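Local coordinates for protein topoisomerase IV subunit A (Escherichia coli, PDB 1ZVT) that probably binds DNA through its C-terminal beta-pinwheel domain, helping topoisomerase IV select its substrates in decatenation and supercoil removal, at residues G26-K30 against A67-G71; K123-P129 against S168-G172; Q199-T203 against L213-L218. All coordinates share one frame; numbering follows the deposited sequence.

Contact 1 (G26-K30 against A67-G71)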
# COMPACT_ATOMS: atom_id res chain seq x y z
N GLY A 26 -8.27 19.36 8.79
CA GLY A 26 -9.06 20.42 9.42
C GLY A 26 -10.57 20.35 9.24
O GLY A 26 -11.29 21.19 9.76
N LEU A 27 -11.05 19.36 8.50
CA LEU A 27 -12.50 19.18 8.31
C LEU A 27 -13.19 18.73 9.59
O LEU A 27 -12.54 18.32 10.55
CB LEU A 27 -12.76 18.16 7.21
CG LEU A 27 -12.23 18.54 5.83
CD1 LEU A 27 -12.28 17.35 4.90
CD2 LEU A 27 -13.04 19.70 5.25
N ASN A 28 -14.52 18.81 9.56
CA ASN A 28 -15.38 18.32 10.62
C ASN A 28 -15.38 16.79 10.63
O ASN A 28 -15.58 16.16 9.59
CB ASN A 28 -16.80 18.87 10.38
CG ASN A 28 -17.79 18.50 11.48
OD1 ASN A 28 -19.00 18.53 11.25
ND2 ASN A 28 -17.30 18.16 12.66
N TYR A 29 -15.12 16.20 11.79
CA TYR A 29 -15.28 14.75 11.94
C TYR A 29 -16.29 14.49 13.03
O TYR A 29 -16.48 15.33 13.91
CB TYR A 29 -13.94 14.08 12.25
CG TYR A 29 -13.01 14.20 11.07
CD1 TYR A 29 -12.12 15.28 10.97
CD2 TYR A 29 -13.04 13.26 10.04
CE1 TYR A 29 -11.28 15.41 9.86
CE2 TYR A 29 -12.20 13.38 8.94
CZ TYR A 29 -11.32 14.45 8.86
OH TYR A 29 -10.51 14.58 7.75
N LYS A 30 -16.96 13.34 12.96
CA LYS A 30 -17.91 12.98 14.02
C LYS A 30 -17.13 12.68 15.30
O LYS A 30 -15.94 12.37 15.27
CB LYS A 30 -18.79 11.80 13.58
CG LYS A 30 -18.09 10.46 13.58
CD LYS A 30 -18.91 9.42 12.85
CE LYS A 30 -18.14 8.11 12.77
NZ LYS A 30 -18.45 7.23 13.93
N ALA A 67 -17.48 18.36 1.30
CA ALA A 67 -16.59 18.65 2.44
C ALA A 67 -17.36 18.98 3.72
O ALA A 67 -16.94 18.63 4.81
CB ALA A 67 -15.64 19.79 2.10
N ARG A 68 -18.47 19.69 3.55
CA ARG A 68 -19.36 20.01 4.65
C ARG A 68 -20.09 18.76 5.13
O ARG A 68 -20.54 17.93 4.34
CB ARG A 68 -20.35 21.10 4.23
CG ARG A 68 -19.66 22.39 3.85
CD ARG A 68 -20.47 23.23 2.87
NE ARG A 68 -19.79 24.50 2.62
CZ ARG A 68 -20.17 25.67 3.12
NH1 ARG A 68 -21.25 25.77 3.89
NH2 ARG A 68 -19.46 26.77 2.84
N GLY A 69 -20.21 18.63 6.44
CA GLY A 69 -20.77 17.42 7.00
C GLY A 69 -19.62 16.57 7.46
O GLY A 69 -18.48 17.06 7.52
N GLN A 70 -19.90 15.33 7.80
CA GLN A 70 -18.94 14.47 8.49
C GLN A 70 -18.64 13.24 7.63
O GLN A 70 -18.01 12.28 8.08
CB GLN A 70 -19.46 14.10 9.89
CG GLN A 70 -19.42 15.29 10.86
CD GLN A 70 -20.26 15.11 12.13
OE1 GLN A 70 -21.26 14.37 12.15
NE2 GLN A 70 -19.87 15.80 13.19
N GLY A 71 -19.07 13.32 6.37
CA GLY A 71 -18.92 12.21 5.44
C GLY A 71 -20.02 11.18 5.60
O GLY A 71 -21.04 11.43 6.24
O HOH W 1 -16.17 19.73 7.22
O HOH W 2 -16.51 11.58 10.61

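Contact 2 (K123-P129 against S168-G172)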
# COMPACT_ATOMS: atom_id res chain seq x y z
N LYS A 123 -13.75 -6.81 -5.72
CA LYS A 123 -13.00 -7.88 -6.38
C LYS A 123 -11.96 -8.49 -5.46
O LYS A 123 -11.30 -7.77 -4.70
CB LYS A 123 -12.31 -7.30 -7.64
CG LYS A 123 -11.07 -8.01 -8.12
CD LYS A 123 -10.47 -7.32 -9.34
CE LYS A 123 -9.19 -8.03 -9.76
NZ LYS A 123 -8.60 -7.46 -11.02
N ALA A 124 -11.80 -9.82 -5.52
CA ALA A 124 -10.68 -10.47 -4.84
C ALA A 124 -9.42 -10.13 -5.62
O ALA A 124 -9.25 -10.60 -6.74
CB ALA A 124 -10.91 -12.00 -4.80
N LEU A 125 -8.59 -9.25 -5.08
CA LEU A 125 -7.46 -8.74 -5.86
C LEU A 125 -6.18 -9.47 -5.49
O LEU A 125 -5.44 -9.92 -6.37
CB LEU A 125 -7.28 -7.24 -5.67
CG LEU A 125 -5.98 -6.59 -6.14
CD1 LEU A 125 -5.87 -6.58 -7.64
CD2 LEU A 125 -5.89 -5.16 -5.56
N ILE A 126 -5.89 -9.53 -4.19
CA ILE A 126 -4.71 -10.28 -3.74
C ILE A 126 -5.12 -11.36 -2.74
O ILE A 126 -5.88 -11.11 -1.79
CB ILE A 126 -3.57 -9.37 -3.23
CG1 ILE A 126 -2.37 -10.22 -2.76
CG2 ILE A 126 -4.05 -8.41 -2.14
CD1 ILE A 126 -1.08 -9.44 -2.80
N THR A 127 -4.67 -12.58 -3.01
CA THR A 127 -5.00 -13.69 -2.16
C THR A 127 -3.98 -13.76 -1.02
O THR A 127 -2.78 -13.81 -1.26
CB THR A 127 -4.98 -14.98 -2.98
OG1 THR A 127 -5.85 -14.80 -4.09
CG2 THR A 127 -5.44 -16.16 -2.15
N LEU A 128 -4.49 -13.76 0.21
CA LEU A 128 -3.62 -13.80 1.38
C LEU A 128 -3.50 -15.21 1.91
O LEU A 128 -4.52 -15.87 2.20
CB LEU A 128 -4.19 -12.93 2.49
CG LEU A 128 -4.39 -11.46 2.15
CD1 LEU A 128 -5.04 -10.77 3.33
CD2 LEU A 128 -3.05 -10.81 1.81
N PRO A 129 -2.25 -15.68 2.08
CA PRO A 129 -1.98 -16.91 2.85
C PRO A 129 -2.49 -16.83 4.28
O PRO A 129 -2.87 -15.77 4.73
CB PRO A 129 -0.45 -17.00 2.83
CG PRO A 129 -0.08 -16.34 1.52
CD PRO A 129 -1.02 -15.13 1.47
N SER A 168 -3.20 -9.55 -12.97
CA SER A 168 -4.41 -8.73 -12.73
C SER A 168 -5.01 -9.06 -11.38
O SER A 168 -5.87 -8.33 -10.89
CB SER A 168 -5.45 -8.95 -13.83
OG SER A 168 -5.84 -10.31 -13.86
N LYS A 169 -4.58 -10.18 -10.81
CA LYS A 169 -5.01 -10.62 -9.48
C LYS A 169 -4.26 -11.89 -9.09
O LYS A 169 -3.51 -12.46 -9.91
CB LYS A 169 -6.52 -10.91 -9.49
CG LYS A 169 -6.90 -12.08 -10.40
CD LYS A 169 -8.43 -12.28 -10.49
CE LYS A 169 -8.76 -13.59 -11.19
NZ LYS A 169 -7.92 -13.85 -12.41
N GLY A 170 -4.48 -12.35 -7.86
CA GLY A 170 -3.99 -13.66 -7.38
C GLY A 170 -3.12 -13.55 -6.15
O GLY A 170 -3.01 -12.47 -5.53
N LYS A 171 -2.49 -14.66 -5.80
CA LYS A 171 -1.52 -14.66 -4.70
C LYS A 171 -0.30 -13.83 -5.07
O LYS A 171 0.31 -13.18 -4.21
CB LYS A 171 -1.10 -16.09 -4.38
CG LYS A 171 -0.08 -16.24 -3.28
CD LYS A 171 0.42 -17.69 -3.23
CE LYS A 171 1.37 -17.96 -2.07
NZ LYS A 171 1.74 -19.42 -1.98
N GLY A 172 0.05 -13.85 -6.36
CA GLY A 172 1.31 -13.28 -6.81
C GLY A 172 2.46 -14.27 -6.78
O GLY A 172 2.31 -15.45 -6.42
O HOH W 3 -0.13 -12.99 -1.48

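Contact 3 (Q199-T203 against L213-L218)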
# COMPACT_ATOMS: atom_id res chain seq x y z
N GLN A 199 19.15 5.88 -7.19
CA GLN A 199 20.16 6.53 -6.36
C GLN A 199 19.61 6.97 -4.99
O GLN A 199 20.06 7.97 -4.41
CB GLN A 199 20.82 7.71 -7.11
CG GLN A 199 21.78 7.27 -8.24
CD GLN A 199 22.96 6.40 -7.73
OE1 GLN A 199 23.85 6.88 -7.03
NE2 GLN A 199 22.95 5.11 -8.09
N SER A 200 18.65 6.22 -4.47
CA SER A 200 18.08 6.53 -3.16
C SER A 200 18.99 6.17 -1.98
O SER A 200 19.83 5.25 -2.06
CB SER A 200 16.74 5.81 -2.98
OG SER A 200 15.85 6.15 -4.02
N THR A 201 18.79 6.89 -0.87
CA THR A 201 19.42 6.61 0.41
C THR A 201 18.30 6.36 1.40
O THR A 201 17.29 7.04 1.35
CB THR A 201 20.28 7.80 0.90
OG1 THR A 201 21.37 8.01 -0.02
CG2 THR A 201 20.83 7.58 2.30
N LEU A 202 18.48 5.33 2.24
CA LEU A 202 17.55 5.00 3.33
C LEU A 202 18.27 5.16 4.66
O LEU A 202 19.39 4.64 4.85
CB LEU A 202 17.07 3.54 3.22
CG LEU A 202 15.82 3.35 2.35
CD1 LEU A 202 16.17 3.23 0.90
CD2 LEU A 202 15.12 2.11 2.82
N THR A 203 17.63 5.85 5.59
CA THR A 203 18.14 5.93 6.94
C THR A 203 17.10 5.24 7.80
O THR A 203 15.94 5.61 7.76
CB THR A 203 18.32 7.39 7.38
OG1 THR A 203 19.26 8.03 6.50
CG2 THR A 203 18.82 7.47 8.79
N LEU A 213 21.96 3.76 4.64
CA LEU A 213 22.28 2.93 3.50
C LEU A 213 22.22 3.78 2.26
O LEU A 213 21.14 4.06 1.75
CB LEU A 213 21.28 1.77 3.40
CG LEU A 213 21.15 0.96 4.69
CD1 LEU A 213 19.91 0.08 4.66
CD2 LEU A 213 22.43 0.15 4.91
N ARG A 214 23.38 4.21 1.78
CA ARG A 214 23.44 4.93 0.51
C ARG A 214 23.38 3.92 -0.63
O ARG A 214 23.42 2.71 -0.38
CB ARG A 214 24.73 5.76 0.40
CG ARG A 214 24.96 6.75 1.54
CD ARG A 214 26.43 7.14 1.56
NE ARG A 214 27.28 5.95 1.58
CZ ARG A 214 28.61 5.95 1.52
NH1 ARG A 214 29.29 7.09 1.44
NH2 ARG A 214 29.27 4.79 1.54
N PRO A 215 23.32 4.39 -1.89
CA PRO A 215 23.34 3.47 -3.03
C PRO A 215 24.44 2.41 -2.93
O PRO A 215 24.19 1.24 -3.25
CB PRO A 215 23.58 4.39 -4.22
CG PRO A 215 22.95 5.66 -3.80
CD PRO A 215 23.22 5.79 -2.34
N GLU A 216 25.63 2.82 -2.48
CA GLU A 216 26.75 1.89 -2.27
C GLU A 216 26.38 0.72 -1.37
O GLU A 216 26.63 -0.43 -1.72
CB GLU A 216 28.01 2.63 -1.76
CG GLU A 216 28.64 3.58 -2.80
CD GLU A 216 28.06 5.00 -2.81
OE1 GLU A 216 26.96 5.25 -2.26
OE2 GLU A 216 28.72 5.88 -3.39
N GLU A 217 25.76 1.01 -0.22
CA GLU A 217 25.33 -0.05 0.69
C GLU A 217 24.17 -0.88 0.10
O GLU A 217 24.12 -2.09 0.27
CB GLU A 217 24.92 0.54 2.05
CG GLU A 217 26.10 1.06 2.91
CD GLU A 217 26.59 2.44 2.49
OE1 GLU A 217 25.85 3.16 1.80
OE2 GLU A 217 27.74 2.81 2.85
N LEU A 218 23.25 -0.23 -0.60
CA LEU A 218 22.10 -0.97 -1.15
C LEU A 218 22.52 -1.93 -2.27
O LEU A 218 21.88 -2.95 -2.47
CB LEU A 218 20.98 -0.03 -1.59
CG LEU A 218 20.35 0.79 -0.45
CD1 LEU A 218 19.53 1.96 -1.02
CD2 LEU A 218 19.50 -0.09 0.47

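Contact 1 (G26-K30 against A67-G71)
Two loops of one beta-pinwheel sheet meet where the Gln-70 side chain lies across Asn-28 and reaches Lys-30. Segment 26-30 follows strand 13-18, and segment 67-71 leads into strand 72-73, which pairs with that strand. With CG beside its own backbone N (chi1 -72°) and the chain extended beyond it, Gln-70 carries its amide across the other loop. Gln-70 CG comes to 3.3 Å from Asn-28 OD1, and the two amide planes are turned 48° apart, so they do not stack. At the far end, OE1 of Gln-70 rests 3.8 Å from CB of Lys-30. An alanine in place of this glutamine is likely to open a gap beside Lys-30 and leave the Asn-28 amide freer to turn. Two waters bridge the backbones of the loops. One accepts from Asn-28 N at 3.0 Å and donates to Ala-67 O at 2.8 Å; a second accepts from Lys-30 N and donates to Gln-70 O. The apolar share is small, Leu-27 CD2 lying 4.1 Å from Ala-67 CB. Arg-15 of strand 13-18 joins the loops directly, as its NH2 bonds to Asn-28 O and its NH1 to Ala-67 O, while Tyr-29 meets it in a cation-pi contact. The contact lies beside the edge strand of one blade of the beta-pinwheel, the fold of the C-terminal domains of gyrase and topoisomerase IV.

Contact 2 (K123-P129 against S168-G172)
Gly-170 is held between Leu-125 and Thr-127 in the tight middle of this contact. Gly-170 N donates to Leu-125 O at 3.0 Å, and Gly-170 O accepts from Thr-127 N at 3.0 Å, the donor standing well above the carbonyl plane. Ile-126 CA, 3.3 Å from Gly-170 O, adds a CA-H...O contact, and Lys-169 CA makes a more bent one to Leu-125 O. At the backbone angles of Gly-170 a side chain would collide with the carbonyl oxygen of Lys-169. The hydrogen bonds make a single beta bridge between segments 25° apart in direction and tie together two sheets of the beta-pinwheel: 123-124 is the edge strand beside 55-59, whereas 168-172 leads into the edge strand beside 106-111. Lys-123, its CG anti to the backbone N (chi1 155°) and its chain fully extended, reaches across to place NZ 2.9 Å from Ser-168 O; the same nitrogen also bonds the main-chain O of Asp-114, its stronger partner. Beyond Thr-127 the fit is slacker. There a water donates to both Thr-127 O and Lys-171 O, at 2.8 Å each, and Lys-171 CE passes Pro-129 CG at 4.2 Å, with Tyr-106 offering Lys-171 a cation-pi partner.

Contact 3 (Q199-T203 against L213-L218)
Arg-214, whose CB and CG lie beside Thr-201 OG1, is clasped by Glu-217 at three points. It holds the N-cap position of helix 215-219, which follows directly on the beta hairpin of strands 201-206 and 209-213. Glu-217 OE1 accepts from the backbone Arg-214 N at 2.7 Å, and from Arg-214 NE at 3.1 Å, where its syn lone pair is used and the oxygen lies in the guanidinium plane (1° out of it). Arg-214 NH2 reaches Glu-217 OE2 at 2.8 Å, so the guanidinium is gripped side-on and its rotation restrained. Glu-216 OE1 lies above one guanidinium face, offset toward its rim, a long contact of charges alone. Both Arg-214 and Glu-217 also touch a crystal neighbour, which may influence their pose. Within the hairpin, Leu-202 and Leu-213 form an antiparallel hydrogen-bonded pair: Leu-202 N donates to Leu-213 O at 3.0 Å and Leu-213 N to Leu-202 O at 2.7 Å. Pro-215, in the first turn of the helix, packs its ring against the start of the strand. A bend at chi2 (-60°) brings the Gln-199 amide to that ring, OE1 being 3.6 Å from Pro-215 CG. On the buried side Leu-202 and Leu-213 point to one face of the sheet, and Leu-218 from the helix approaches there beside Met-156 and Met-158. Leu-218 CD1 sits 4.1 Å from Leu-202 CD1 and 3.5 Å from Ser-200 O.

How the contacts relate
The three contacts lie in series along the chain and do not touch, their centres 31 to 41 Å apart. Contacts 1 and 2 are at the surface and both use the loop entering a short edge strand, but contact 1 stays within one sheet whereas contact 2 spans two. Their chemistry differs accordingly: bridging waters and packing of a glutamine side chain make the first, while direct backbone bonds around a glycine make the second, with water kept to one end. Contact 3, partly buried, joins strand to strand and strand to helix; it alone combines a regular antiparallel pair with leucine packing on its inner side and a salt-bridge network on its outer one.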